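Lysyl-trna-dependent l-ysyl-phosphatidylgycerol synthase (Bacillus licheniformis, PDB 4V36) transfers lysine from lysyl-tRNA to phosphatidylglycerol, a membrane-lipid modification linked to bacterial resistance. Local coordinates at residues Arg166-Glu171 / Val207-Ile212. Sequence-based numbering, arbitrary orientation.
Sequences RQVSDE and VAFMNI
Val207 meets the helix through its backbone: its carbonyl O lies 4.0 Å from CG1 of Val168, a van der Waals contact of a methyl with a carbonyl oxygen, while its own side chain points away from the helix. That O also accepts a weak hydrogen bond from Ser229 OG. Val207 and Ala208 together face Leu199 on the adjacent strand as a classic beta bulge. Ala208 adds little to the helix contact beyond its CA, 4.3 Å from Val168 CG1, because its methyl group turns to the other side of the sheet, against Leu240. Phe209 makes the main side-chain contact from the strand. Its chi1 of 74° lifts the ring off the strand, edge toward the helix. A chi1 of 172° carries Val168 CG1 to that edge, 3.8 Å from CD1 of Phe209 and near the ring plane, and the two side chains run past each other in opposite directions. Farther round the same edge, CZ of Phe209 packs on Ser169 CB at 4.0 Å, and the backbone N of Ser169 lies in the ring plane beside CE1. This packing lies one layer behind the lysine amide pocket: Ser169 OG is hydrogen-bonded to the pocket residue Arg227 and probably helps to place it. No hydrogen bond joins the two segments. Helix 166-171 crosses strand 207-212 at 97°, consistent with the GNAT-like fold of the acetyltransferase clan. Strand 206-213 runs antiparallel between 196-200 and 220-228, with helix 159-173 against one side and helix 236-251 packing on Ala208, Met210 and Ile212 from the other.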
ATOM      1  N   ARG A 166      12.785   9.861  12.408  1.00 15.04           N
ATOM      2  CA  ARG A 166      13.882   9.376  11.576  1.00 22.01           C
ATOM      3  C   ARG A 166      14.778   8.418  12.354  1.00 23.39           C
ATOM      4  O   ARG A 166      15.221   7.399  11.822  1.00 19.37           O
ATOM      5  CB  ARG A 166      14.709  10.543  11.030  1.00 15.25           C
ATOM      6  CG  ARG A 166      15.877  10.105  10.159  1.00 18.76           C
ATOM      7  CD  ARG A 166      16.632  11.294   9.586  1.00 26.97           C
ATOM      8  NE  ARG A 166      15.809  12.090   8.680  1.00 22.58           N
ATOM      9  CZ  ARG A 166      15.594  11.788   7.404  1.00 30.40           C
ATOM     10  NH1 ARG A 166      16.136  10.698   6.876  1.00 17.65           N
ATOM     11  NH2 ARG A 166      14.831  12.572   6.654  1.00 32.25           N
ATOM     12  N   GLN A 167      15.041   8.753  13.614  1.00 17.86           N
ATOM     13  CA  GLN A 167      15.843   7.902  14.486  1.00 13.94           C
ATOM     14  C   GLN A 167      15.196   6.531  14.647  1.00 23.51           C
ATOM     15  O   GLN A 167      15.875   5.506  14.623  1.00 26.78           O
ATOM     16  CB  GLN A 167      16.037   8.561  15.853  1.00 19.48           C
ATOM     17  CG  GLN A 167      16.877   9.828  15.813  1.00 39.70           C
ATOM     18  CD  GLN A 167      16.912  10.551  17.145  1.00 49.43           C
ATOM     19  OE1 GLN A 167      16.286  10.122  18.114  1.00 53.78           O
ATOM     20  NE2 GLN A 167      17.645  11.657  17.199  1.00 51.85           N
ATOM     21  N   VAL A 168      13.877   6.524  14.808  1.00 23.02           N
ATOM     22  CA  VAL A 168      13.117   5.283  14.883  1.00 23.13           C
ATOM     23  C   VAL A 168      13.159   4.546  13.545  1.00 22.13           C
ATOM     24  O   VAL A 168      13.347   3.329  13.498  1.00 21.81           O
ATOM     25  CB  VAL A 168      11.651   5.544  15.283  1.00 21.75           C
ATOM     26  CG1 VAL A 168      10.824   4.273  15.160  1.00 17.94           C
ATOM     27  CG2 VAL A 168      11.578   6.106  16.696  1.00 20.14           C
ATOM     28  N   SER A 169      12.993   5.296  12.461  1.00 19.18           N
ATOM     29  CA  SER A 169      12.999   4.724  11.119  1.00 14.93           C
ATOM     30  C   SER A 169      14.355   4.125  10.758  1.00 17.19           C
ATOM     31  O   SER A 169      14.431   2.985  10.300  1.00 22.87           O
ATOM     32  CB  SER A 169      12.606   5.784  10.087  1.00 11.85           C
ATOM     33  OG  SER A 169      12.697   5.271   8.769  1.00 13.81           O
ATOM     34  N   ASP A 170      15.420   4.895  10.967  1.00 23.96           N
ATOM     35  CA  ASP A 170      16.776   4.440  10.664  1.00 23.42           C
ATOM     36  C   ASP A 170      17.133   3.178  11.441  1.00 25.18           C
ATOM     37  O   ASP A 170      17.767   2.268  10.907  1.00 28.20           O
ATOM     38  CB  ASP A 170      17.798   5.538  10.971  1.00 22.83           C
ATOM     39  CG  ASP A 170      17.768   6.665   9.958  1.00 28.87           C
ATOM     40  OD1 ASP A 170      17.219   6.463   8.855  1.00 36.24           O
ATOM     41  OD2 ASP A 170      18.303   7.752  10.264  1.00 28.62           O
ATOM     42  N   GLU A 171      16.725   3.133  12.704  1.00 30.44           N
ATOM     43  CA  GLU A 171      17.000   1.984  13.556  1.00 28.14           C
ATOM     44  C   GLU A 171      16.223   0.762  13.075  1.00 29.92           C
ATOM     45  O   GLU A 171      16.716  -0.365  13.127  1.00 26.00           O
ATOM     46  CB  GLU A 171      16.649   2.308  15.010  1.00 26.55           C
ATOM     47  CG  GLU A 171      17.186   1.316  16.026  1.00 41.22           C
ATOM     48  CD  GLU A 171      17.073   1.829  17.449  1.00 44.48           C
ATOM     49  OE1 GLU A 171      16.463   2.900  17.647  1.00 46.09           O
ATOM     50  OE2 GLU A 171      17.595   1.165  18.369  1.00 50.70           O
ATOM     51  N   VAL A 207       8.715   5.260  20.391  1.00 13.55           N
ATOM     52  CA  VAL A 207       9.340   3.983  20.063  1.00 19.30           C
ATOM     53  C   VAL A 207       8.765   3.374  18.788  1.00 23.50           C
ATOM     54  O   VAL A 207       9.274   2.370  18.293  1.00 27.11           O
ATOM     55  CB  VAL A 207       9.185   2.967  21.210  1.00 15.98           C
ATOM     56  CG1 VAL A 207       9.755   3.535  22.501  1.00 22.47           C
ATOM     57  CG2 VAL A 207       7.727   2.583  21.387  1.00 12.97           C
ATOM     58  N   ALA A 208       7.707   3.984  18.260  1.00 13.61           N
ATOM     59  CA  ALA A 208       7.077   3.499  17.034  1.00 20.46           C
ATOM     60  C   ALA A 208       6.220   4.581  16.383  1.00 17.91           C
ATOM     61  O   ALA A 208       5.690   5.452  17.069  1.00 17.33           O
ATOM     62  CB  ALA A 208       6.232   2.263  17.324  1.00 15.23           C
ATOM     63  N   PHE A 209       6.084   4.524  15.061  1.00 15.72           N
ATOM     64  CA  PHE A 209       5.213   5.462  14.360  1.00  8.82           C
ATOM     65  C   PHE A 209       4.585   4.856  13.110  1.00 19.70           C
ATOM     66  O   PHE A 209       5.141   3.942  12.498  1.00 18.21           O
ATOM     67  CB  PHE A 209       5.976   6.739  13.990  1.00  8.62           C
ATOM     68  CG  PHE A 209       6.935   6.573  12.841  1.00 18.68           C
ATOM     69  CD1 PHE A 209       8.238   6.164  13.064  1.00 10.16           C
ATOM     70  CD2 PHE A 209       6.537   6.851  11.540  1.00 11.64           C
ATOM     71  CE1 PHE A 209       9.124   6.017  12.011  1.00 13.31           C
ATOM     72  CE2 PHE A 209       7.418   6.706  10.486  1.00 12.89           C
ATOM     73  CZ  PHE A 209       8.713   6.291  10.721  1.00 18.19           C
ATOM     74  N   MET A 210       3.417   5.376  12.746  1.00 14.40           N
ATOM     75  CA  MET A 210       2.715   4.974  11.532  1.00 12.31           C
ATOM     76  C   MET A 210       2.050   6.189  10.903  1.00 15.80           C
ATOM     77  O   MET A 210       1.601   7.086  11.613  1.00 17.99           O
ATOM     78  CB  MET A 210       1.657   3.906  11.828  1.00 23.37           C
ATOM     79  CG  MET A 210       2.184   2.636  12.471  1.00 34.40           C
ATOM     80  SD  MET A 210       1.212   2.169  13.915  1.00 48.15           S
ATOM     81  CE  MET A 210       1.515   3.574  14.985  1.00 25.08           C
ATOM     82  N   ASN A 211       1.984   6.222   9.577  1.00 18.67           N
ATOM     83  CA  ASN A 211       1.282   7.301   8.894  1.00 20.53           C
ATOM     84  C   ASN A 211      -0.094   6.842   8.415  1.00 23.05           C
ATOM     85  O   ASN A 211      -0.213   5.860   7.683  1.00 28.30           O
ATOM     86  CB  ASN A 211       2.117   7.837   7.727  1.00 15.53           C
ATOM     87  CG  ASN A 211       2.582   6.744   6.783  1.00 22.05           C
ATOM     88  OD1 ASN A 211       2.664   5.577   7.159  1.00 28.80           O
ATOM     89  ND2 ASN A 211       2.899   7.123   5.551  1.00 22.46           N
ATOM     90  N   ILE A 212      -1.130   7.556   8.847  1.00 23.01           N
ATOM     91  CA  ILE A 212      -2.511   7.180   8.552  1.00 28.26           C
ATOM     92  C   ILE A 212      -2.938   7.648   7.164  1.00 28.09           C
ATOM     93  O   ILE A 212      -2.978   8.846   6.890  1.00 37.06           O
ATOM     94  CB  ILE A 212      -3.484   7.761   9.596  1.00 32.67           C
ATOM     95  CG1 ILE A 212      -2.958   7.521  11.012  1.00 36.53           C
ATOM     96  CG2 ILE A 212      -4.872   7.164   9.423  1.00 33.20           C
ATOM     97  CD1 ILE A 212      -2.798   6.061  11.361  1.00 40.67           C
TER